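Local structure of putative periplasmic protein (Salmonella enterica subsp. enterica serovar Typhimurium, 4J32) at residues A3-Y8 against A40-E45; E12-W17 against V51-E56; L23-K28 against E56-A61. The protein probably protects the bacterium from its own type VI secretion amidase by binding and inhibiting the peptidoglycan-cleaving effector Tae4 in the periplasm. All blocks are in the same frame, centred on the assembly; numbering follows the deposited sequence. Where two conformers were deposited one is given.

Contact 1: A3-Y8 against A40-E45; sequences ALTTQY and ASAYLE
Thr5 and Tyr8, from the turn that precedes helix 10-26, come down on Tyr43 of helix 30-46, with the Thr5 methyl and the two tyrosine rings doing most of the touching. Thr5 presents its methyl: OG1 stays beside the backbone N (chi1 -40°), leaving CG2 opposite that N and turned to the helix. From there CG2 meets the Tyr43 ring at CD1, 3.8 Å away, the two side chains crossing at about a right angle. The same methyl also lies near the backbone, with CG2 3.9 Å from the carbonyl O of Ala42, and it is 4.2 Å from the methyl CB of Ala42.

The rings touch too: Tyr8 CE2 approaches Tyr43 CE1 at 4.0 Å, the rings meeting slantwise without a stack.

Polar contact runs through one water. It donates to Thr5 OG1 at 3.1 Å and sits 2.8 Å from Tyr43 OH, so the two hydroxyls are tied without touching. The hydroxyls of Thr5 and Tyr8 also have partners beyond the chain: Thr5 OG1 bonds Ser134 O of the putative cytoplasmic protein, the partner chain of the complex, and Tyr8 OH bonds Asp84 of the second subunit.

Within the turn, Gln7 N bonds Leu4 O at 2.8 Å, closing the short coil that carries Thr5. The whole is an N-terminal arm laid on a helix of an all-helical immunity protein, at a place where the partner protein of the complex and the second Tai4 subunit both come within reach.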
# COMPACT_ATOMS: atom_id res chain seq x y z
N ALA B 3 -14.66 7.04 -6.07
CA ALA B 3 -13.22 6.99 -6.35
C ALA B 3 -12.95 7.22 -7.83
O ALA B 3 -13.89 7.32 -8.64
CB ALA B 3 -12.62 5.66 -5.90
N LEU B 4 -11.67 7.29 -8.19
CA LEU B 4 -11.28 7.56 -9.57
C LEU B 4 -11.26 6.33 -10.47
O LEU B 4 -10.77 6.41 -11.60
CB LEU B 4 -9.90 8.23 -9.61
CG LEU B 4 -9.82 9.53 -8.82
CD1 LEU B 4 -8.37 10.08 -8.87
CD2 LEU B 4 -10.85 10.58 -9.26
N THR B 5 -11.80 5.21 -9.97
CA THR B 5 -11.63 3.91 -10.62
C THR B 5 -11.94 3.90 -12.13
O THR B 5 -11.22 3.29 -12.90
CB THR B 5 -12.47 2.84 -9.88
OG1 THR B 5 -12.36 3.09 -8.46
CG2 THR B 5 -11.96 1.41 -10.18
N THR B 6 -13.01 4.60 -12.52
CA THR B 6 -13.46 4.63 -13.93
C THR B 6 -12.58 5.46 -14.86
O THR B 6 -12.77 5.42 -16.10
CB THR B 6 -14.88 5.17 -14.06
OG1 THR B 6 -14.94 6.49 -13.50
CG2 THR B 6 -15.88 4.23 -13.37
N GLN B 7 -11.63 6.17 -14.30
CA GLN B 7 -10.80 7.08 -15.09
C GLN B 7 -9.50 6.42 -15.59
O GLN B 7 -8.84 6.96 -16.50
CB GLN B 7 -10.52 8.37 -14.31
CG GLN B 7 -11.77 9.25 -14.16
CD GLN B 7 -11.57 10.44 -13.22
OE1 GLN B 7 -10.52 11.09 -13.23
NE2 GLN B 7 -12.58 10.72 -12.41
N TYR B 8 -9.16 5.27 -15.02
CA TYR B 8 -7.92 4.58 -15.36
C TYR B 8 -7.99 3.86 -16.71
O TYR B 8 -9.02 3.27 -17.06
CB TYR B 8 -7.54 3.59 -14.25
CG TYR B 8 -7.20 4.29 -12.95
CD1 TYR B 8 -6.06 5.09 -12.84
CD2 TYR B 8 -8.02 4.13 -11.82
CE1 TYR B 8 -5.74 5.76 -11.65
CE2 TYR B 8 -7.71 4.80 -10.60
CZ TYR B 8 -6.57 5.60 -10.54
OH TYR B 8 -6.27 6.25 -9.36
N ALA B 40 -8.36 -4.22 -4.86
CA ALA B 40 -7.94 -4.92 -6.09
C ALA B 40 -9.16 -5.37 -6.91
O ALA B 40 -9.16 -5.23 -8.13
CB ALA B 40 -7.02 -6.11 -5.77
N SER B 41 -10.22 -5.84 -6.24
CA SER B 41 -11.37 -6.37 -6.98
C SER B 41 -12.04 -5.24 -7.83
O SER B 41 -12.60 -5.51 -8.90
CB SER B 41 -12.38 -7.06 -6.06
OG SER B 41 -13.16 -6.13 -5.33
N ALA B 42 -11.95 -4.00 -7.35
CA ALA B 42 -12.49 -2.86 -8.09
C ALA B 42 -11.76 -2.69 -9.42
O ALA B 42 -12.37 -2.45 -10.47
CB ALA B 42 -12.39 -1.58 -7.25
N TYR B 43 -10.43 -2.82 -9.39
CA TYR B 43 -9.66 -2.70 -10.65
C TYR B 43 -9.91 -3.88 -11.60
O TYR B 43 -9.93 -3.69 -12.83
CB TYR B 43 -8.16 -2.53 -10.37
CG TYR B 43 -7.94 -1.31 -9.51
CD1 TYR B 43 -8.44 -0.06 -9.91
CD2 TYR B 43 -7.27 -1.41 -8.28
CE1 TYR B 43 -8.29 1.09 -9.12
CE2 TYR B 43 -7.09 -0.26 -7.47
CZ TYR B 43 -7.60 0.97 -7.90
OH TYR B 43 -7.47 2.08 -7.13
N LEU B 44 -10.08 -5.08 -11.04
CA LEU B 44 -10.47 -6.25 -11.85
C LEU B 44 -11.82 -6.05 -12.55
O LEU B 44 -11.97 -6.45 -13.71
CB LEU B 44 -10.43 -7.56 -11.03
CG LEU B 44 -10.79 -8.88 -11.74
CD1 LEU B 44 -9.98 -10.01 -11.11
CD2 LEU B 44 -12.26 -9.13 -11.66
N GLU B 45 -12.79 -5.44 -11.86
CA GLU B 45 -14.13 -5.23 -12.43
C GLU B 45 -14.05 -4.49 -13.76
O GLU B 45 -14.78 -4.83 -14.71
CB GLU B 45 -15.05 -4.44 -11.47
CG GLU B 45 -16.33 -3.80 -12.08
CD GLU B 45 -17.40 -4.82 -12.54
OE1 GLU B 45 -17.47 -5.93 -11.94
OE2 GLU B 45 -18.18 -4.50 -13.47
O HOH W 1 -9.45 3.88 -7.83

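Contact 2: E12-W17 against V51-E56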
# COMPACT_ATOMS: atom_id res chain seq x y z
N GLU B 12 -3.21 1.01 -16.66
CA GLU B 12 -3.22 1.62 -15.33
C GLU B 12 -4.03 0.76 -14.36
O GLU B 12 -3.62 0.56 -13.21
CB GLU B 12 -3.84 3.03 -15.40
CG GLU B 12 -2.90 4.07 -16.00
CD GLU B 12 -3.55 5.43 -16.30
OE1 GLU B 12 -4.79 5.56 -16.42
OE2 GLU B 12 -2.78 6.40 -16.42
N LEU B 13 -5.16 0.23 -14.81
CA LEU B 13 -5.95 -0.67 -13.94
C LEU B 13 -5.12 -1.89 -13.51
O LEU B 13 -5.18 -2.33 -12.36
CB LEU B 13 -7.24 -1.15 -14.62
CG LEU B 13 -8.36 -0.15 -14.87
CD1 LEU B 13 -9.42 -0.78 -15.78
CD2 LEU B 13 -9.00 0.29 -13.54
N LEU B 14 -4.36 -2.45 -14.45
CA LEU B 14 -3.58 -3.67 -14.16
C LEU B 14 -2.43 -3.37 -13.19
O LEU B 14 -2.14 -4.17 -12.30
CB LEU B 14 -3.05 -4.30 -15.45
CG LEU B 14 -4.16 -4.95 -16.29
CD1 LEU B 14 -3.66 -5.23 -17.71
CD2 LEU B 14 -4.66 -6.22 -15.64
N LYS B 15 -1.80 -2.22 -13.36
CA LYS B 15 -0.77 -1.77 -12.42
C LYS B 15 -1.40 -1.47 -11.04
O LYS B 15 -0.82 -1.81 -10.01
CB LYS B 15 -0.05 -0.54 -12.97
CG LYS B 15 0.84 -0.87 -14.20
CD LYS B 15 1.18 0.38 -15.01
CE LYS B 15 2.00 -0.00 -16.26
NZ LYS B 15 2.46 1.19 -17.02
N ASN B 16 -2.60 -0.91 -11.02
CA ASN B 16 -3.29 -0.64 -9.74
C ASN B 16 -3.66 -1.92 -9.04
O ASN B 16 -3.51 -2.03 -7.81
CB ASN B 16 -4.55 0.22 -9.95
CG ASN B 16 -4.25 1.65 -10.39
OD1 ASN B 16 -3.11 2.11 -10.40
ND2 ASN B 16 -5.30 2.37 -10.77
N TRP B 17 -4.15 -2.89 -9.83
CA TRP B 17 -4.40 -4.24 -9.35
C TRP B 17 -3.13 -4.86 -8.77
O TRP B 17 -3.16 -5.42 -7.69
CB TRP B 17 -4.99 -5.15 -10.46
CG TRP B 17 -5.57 -6.42 -9.88
CD1 TRP B 17 -6.87 -6.62 -9.52
CD2 TRP B 17 -4.87 -7.63 -9.54
NE1 TRP B 17 -7.03 -7.87 -8.99
CE2 TRP B 17 -5.82 -8.52 -8.98
CE3 TRP B 17 -3.53 -8.05 -9.68
CZ2 TRP B 17 -5.48 -9.82 -8.55
CZ3 TRP B 17 -3.19 -9.33 -9.24
CH2 TRP B 17 -4.17 -10.21 -8.69
N VAL B 51 -8.93 -13.82 -16.47
CA VAL B 51 -8.45 -13.92 -15.09
C VAL B 51 -6.98 -14.38 -15.00
O VAL B 51 -6.27 -14.03 -14.05
CB VAL B 51 -9.38 -14.83 -14.23
CG1 VAL B 51 -9.16 -16.36 -14.56
CG2 VAL B 51 -9.23 -14.51 -12.74
N GLU B 52 -6.52 -15.13 -15.99
CA GLU B 52 -5.14 -15.63 -15.92
C GLU B 52 -4.11 -14.51 -15.92
O GLU B 52 -3.01 -14.73 -15.43
CB GLU B 52 -4.83 -16.64 -17.04
CG GLU B 52 -5.52 -18.01 -16.89
CD GLU B 52 -6.98 -18.01 -17.34
OE1 GLU B 52 -7.47 -16.99 -17.89
OE2 GLU B 52 -7.64 -19.05 -17.14
N ILE B 53 -4.42 -13.33 -16.45
CA ILE B 53 -3.40 -12.26 -16.36
C ILE B 53 -3.19 -11.82 -14.91
O ILE B 53 -2.07 -11.53 -14.50
CB ILE B 53 -3.63 -11.06 -17.32
CG1 ILE B 53 -2.26 -10.39 -17.63
CG2 ILE B 53 -4.70 -10.09 -16.78
CD1 ILE B 53 -2.33 -9.27 -18.70
N TYR B 54 -4.26 -11.83 -14.13
CA TYR B 54 -4.14 -11.51 -12.71
C TYR B 54 -3.41 -12.63 -11.94
O TYR B 54 -2.62 -12.34 -11.02
CB TYR B 54 -5.53 -11.25 -12.10
CG TYR B 54 -6.30 -10.21 -12.87
CD1 TYR B 54 -6.18 -8.85 -12.54
CD2 TYR B 54 -7.16 -10.58 -13.91
CE1 TYR B 54 -6.89 -7.87 -13.23
CE2 TYR B 54 -7.88 -9.59 -14.63
CZ TYR B 54 -7.75 -8.26 -14.27
OH TYR B 54 -8.45 -7.30 -14.95
N HIS B 55 -3.66 -13.88 -12.32
CA HIS B 55 -2.91 -15.02 -11.78
C HIS B 55 -1.41 -14.87 -12.06
O HIS B 55 -0.58 -15.21 -11.21
CB HIS B 55 -3.39 -16.37 -12.35
CG HIS B 55 -4.82 -16.70 -12.07
ND1 HIS B 55 -5.44 -17.80 -12.64
CD2 HIS B 55 -5.76 -16.08 -11.32
CE1 HIS B 55 -6.70 -17.85 -12.24
NE2 HIS B 55 -6.92 -16.81 -11.45
N GLU B 56 -1.07 -14.40 -13.26
CA GLU B 56 0.35 -14.21 -13.60
C GLU B 56 0.97 -13.01 -12.84
O GLU B 56 2.12 -13.07 -12.42
CB GLU B 56 0.53 -14.02 -15.11
CG GLU B 56 2.00 -14.19 -15.57
CD GLU B 56 2.65 -15.54 -15.27
OE1 GLU B 56 1.96 -16.53 -14.90
OE2 GLU B 56 3.89 -15.63 -15.44
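Trp17 reaches across from helix 10-26 to Tyr54 of helix 51-65 because its CG is swung away from the backbone N (chi1 -165°), while Tyr54 holds CG beside its own backbone N, opposite the carbonyl carbon, and sends its ring back across the gap. The two form a T-shaped pair. The edge of Tyr54 points at the face of the indole, the centroid of the five-membered ring lies 4.7 Å from that of the Tyr54 ring, and the planes are turned 66° apart. The leading atom is Tyr54 CD1, standing over the middle of the indole and 3.5 Å from Trp17 CD2. Further along the same face, Tyr54 CB sits above the six-membered ring, 3.9 Å from its centroid and only 16° off the normal, a CH-pi contact. The indole is thus met by both the ring edge and the CB of one tyrosine.

Leu14, one turn earlier on its helix, meets the same tyrosine ring farther out, at CE1 and CZ. Its CD2 methyl comes to 3.7 Å from Tyr54 CE1, the side chains crossing at about a right angle, and the same CD2 is 4.0 Å from CG2 of Ile53.

The segment axes approach to 11.1 Å and run at an acute angle, a spacing bridged by these large side chains. Around the pair, His21 stacks on Trp17, Ala40 of helix 30-46 touches the indole, and Ile57, from the next turn of helix 51-65 itself, packs against both Leu14 and Trp17. Leu14 also reaches Ile95, so helix 30-46 adjoins the interface at the indole and helix 89-96 adjoins it at the leucine.

Contact 3: L23-K28 against E56-A61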
# COMPACT_ATOMS: atom_id res chain seq x y z
N LEU B 23 -0.16 -5.71 -1.72
CA LEU B 23 -0.39 -5.23 -0.34
C LEU B 23 -1.28 -6.23 0.43
O LEU B 23 -1.03 -6.52 1.61
CB LEU B 23 -0.99 -3.82 -0.37
CG LEU B 23 -0.10 -2.71 -0.93
CD1 LEU B 23 -0.91 -1.38 -1.11
CD2 LEU B 23 1.15 -2.49 -0.01
N ALA B 24 -2.27 -6.81 -0.26
CA ALA B 24 -3.10 -7.87 0.31
C ALA B 24 -2.29 -9.11 0.69
O ALA B 24 -2.67 -9.84 1.60
CB ALA B 24 -4.22 -8.27 -0.66
N LEU B 25 -1.22 -9.38 -0.06
CA LEU B 25 -0.34 -10.49 0.29
C LEU B 25 0.57 -10.25 1.50
O LEU B 25 0.76 -11.16 2.31
CB LEU B 25 0.55 -10.88 -0.90
CG LEU B 25 -0.12 -11.38 -2.18
CD1 LEU B 25 0.95 -11.69 -3.25
CD2 LEU B 25 -0.99 -12.60 -1.90
N VAL B 26 1.17 -9.07 1.58
CA VAL B 26 2.26 -8.86 2.54
C VAL B 26 1.81 -8.52 3.97
O VAL B 26 2.54 -8.79 4.91
CB VAL B 26 3.32 -7.83 2.05
CG1 VAL B 26 3.96 -8.28 0.69
CG2 VAL B 26 2.74 -6.42 1.94
N TYR B 27 0.64 -7.93 4.11
CA TYR B 27 0.19 -7.45 5.42
C TYR B 27 -0.57 -8.56 6.15
O TYR B 27 -1.29 -9.33 5.51
CB TYR B 27 -0.74 -6.26 5.22
CG TYR B 27 -0.07 -4.98 4.72
CD1 TYR B 27 1.19 -4.56 5.20
CD2 TYR B 27 -0.73 -4.17 3.81
CE1 TYR B 27 1.76 -3.36 4.75
CE2 TYR B 27 -0.19 -2.97 3.37
CZ TYR B 27 1.06 -2.57 3.83
OH TYR B 27 1.53 -1.36 3.35
N LYS B 28 -0.42 -8.63 7.47
CA LYS B 28 -1.01 -9.71 8.26
C LYS B 28 -2.45 -9.40 8.69
O LYS B 28 -3.35 -10.27 8.65
CB LYS B 28 -0.12 -10.04 9.47
CG LYS B 28 -0.51 -11.36 10.14
CD LYS B 28 0.19 -11.65 11.46
CE LYS B 28 -0.30 -13.01 12.00
NZ LYS B 28 0.05 -13.28 13.43
N GLU B 56 -1.07 -14.40 -13.26
CA GLU B 56 0.35 -14.21 -13.60
C GLU B 56 0.97 -13.01 -12.84
O GLU B 56 2.12 -13.07 -12.42
CB GLU B 56 0.53 -14.02 -15.11
CG GLU B 56 2.00 -14.19 -15.57
CD GLU B 56 2.65 -15.54 -15.27
OE1 GLU B 56 1.96 -16.53 -14.90
OE2 GLU B 56 3.89 -15.63 -15.44
N ILE B 57 0.22 -11.92 -12.72
CA ILE B 57 0.65 -10.80 -11.87
C ILE B 57 0.94 -11.30 -10.44
O ILE B 57 1.97 -10.96 -9.85
CB ILE B 57 -0.38 -9.66 -11.86
CG1 ILE B 57 -0.46 -9.05 -13.27
CG2 ILE B 57 0.02 -8.57 -10.83
CD1 ILE B 57 -1.61 -8.01 -13.50
N ASP B 58 0.03 -12.11 -9.91
CA ASP B 58 0.28 -12.79 -8.61
C ASP B 58 1.56 -13.62 -8.57
O ASP B 58 2.27 -13.57 -7.57
CB ASP B 58 -0.92 -13.66 -8.23
CG ASP B 58 -0.68 -14.49 -6.97
OD1 ASP B 58 -0.73 -13.91 -5.85
OD2 ASP B 58 -0.45 -15.72 -7.09
N GLU B 59 1.85 -14.38 -9.64
CA GLU B 59 3.11 -15.16 -9.68
C GLU B 59 4.32 -14.26 -9.49
O GLU B 59 5.29 -14.63 -8.80
CB GLU B 59 3.24 -15.94 -11.01
CG GLU B 59 2.28 -17.11 -11.14
CD GLU B 59 2.55 -18.21 -10.12
OE1 GLU B 59 1.59 -18.88 -9.71
OE2 GLU B 59 3.72 -18.42 -9.76
N ILE B 60 4.29 -13.08 -10.11
CA ILE B 60 5.41 -12.13 -9.98
C ILE B 60 5.41 -11.49 -8.60
O ILE B 60 6.46 -11.36 -7.98
CB ILE B 60 5.42 -11.06 -11.11
CG1 ILE B 60 5.37 -11.75 -12.48
CG2 ILE B 60 6.65 -10.12 -10.97
CD1 ILE B 60 5.11 -10.77 -13.67
N ALA B 61 4.21 -11.14 -8.11
CA ALA B 61 4.07 -10.54 -6.79
C ALA B 61 4.69 -11.44 -5.73
O ALA B 61 5.34 -10.94 -4.80
CB ALA B 61 2.61 -10.26 -6.46
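Leu25 is the one residue of 23-28 that reaches helix 51-65, where it meets Asp58 and Ala61. From a CB directed at that helix, CG lies anti to the carbonyl carbon (chi1 -62°), and the chain then extends to CD1, anti to CA at chi2 179°. CB and CG serve as the stem; the methyls do the touching. CD1 rests against the CB methyl of Ala61 at 3.9 Å and is 3.8 Å from Asp58 OD1. The other branch, CD2, is more distant, 4.2 Å from the same OD1. The leucine and aspartate side chains cross at about a right angle.

This carboxylate oxygen takes its polar partners elsewhere: OD1 is hydrogen-bonded to His21 NE2 and makes a salt bridge with Lys62 NZ. The lysine, with the histidine bond, would probably favour the charged carboxylate; Leu25 merely packs beside an oxygen that already has two polar partners.

The contact joins the last turn of helix 10-26 to helix 51-65 in the all-helical Tai4 fold. Leu25 also belongs, with Lys33 and Arg37, to the pocket that holds a molecule of 2-ethoxyethanol, probably from the crystallisation liquor.

How the contacts relate
Contacts 2 and 3 join the same two helices, 10-26 and 51-65, share Glu56, and lie near the centre of the chain, though Leu25 of contact 3 stays partly exposed while Asp58 and Ala61 are buried. Contact 1 sits farther out, its centre about 13 Å from the chain centre, yet most of its touching residues are buried, consistent with the other chains that pack against it. Contact 2 is aromatic and aliphatic, contact 3 sets a leucine against a carboxylate and a methyl, and contact 1 adds a water bridge and hydroxyls bonded to other chains. Contacts 1 and 2 touch at several points, among them Tyr43 on Asn16 and Leu13, whereas contacts 1 and 3 stay about 6 Å apart at their nearest atoms.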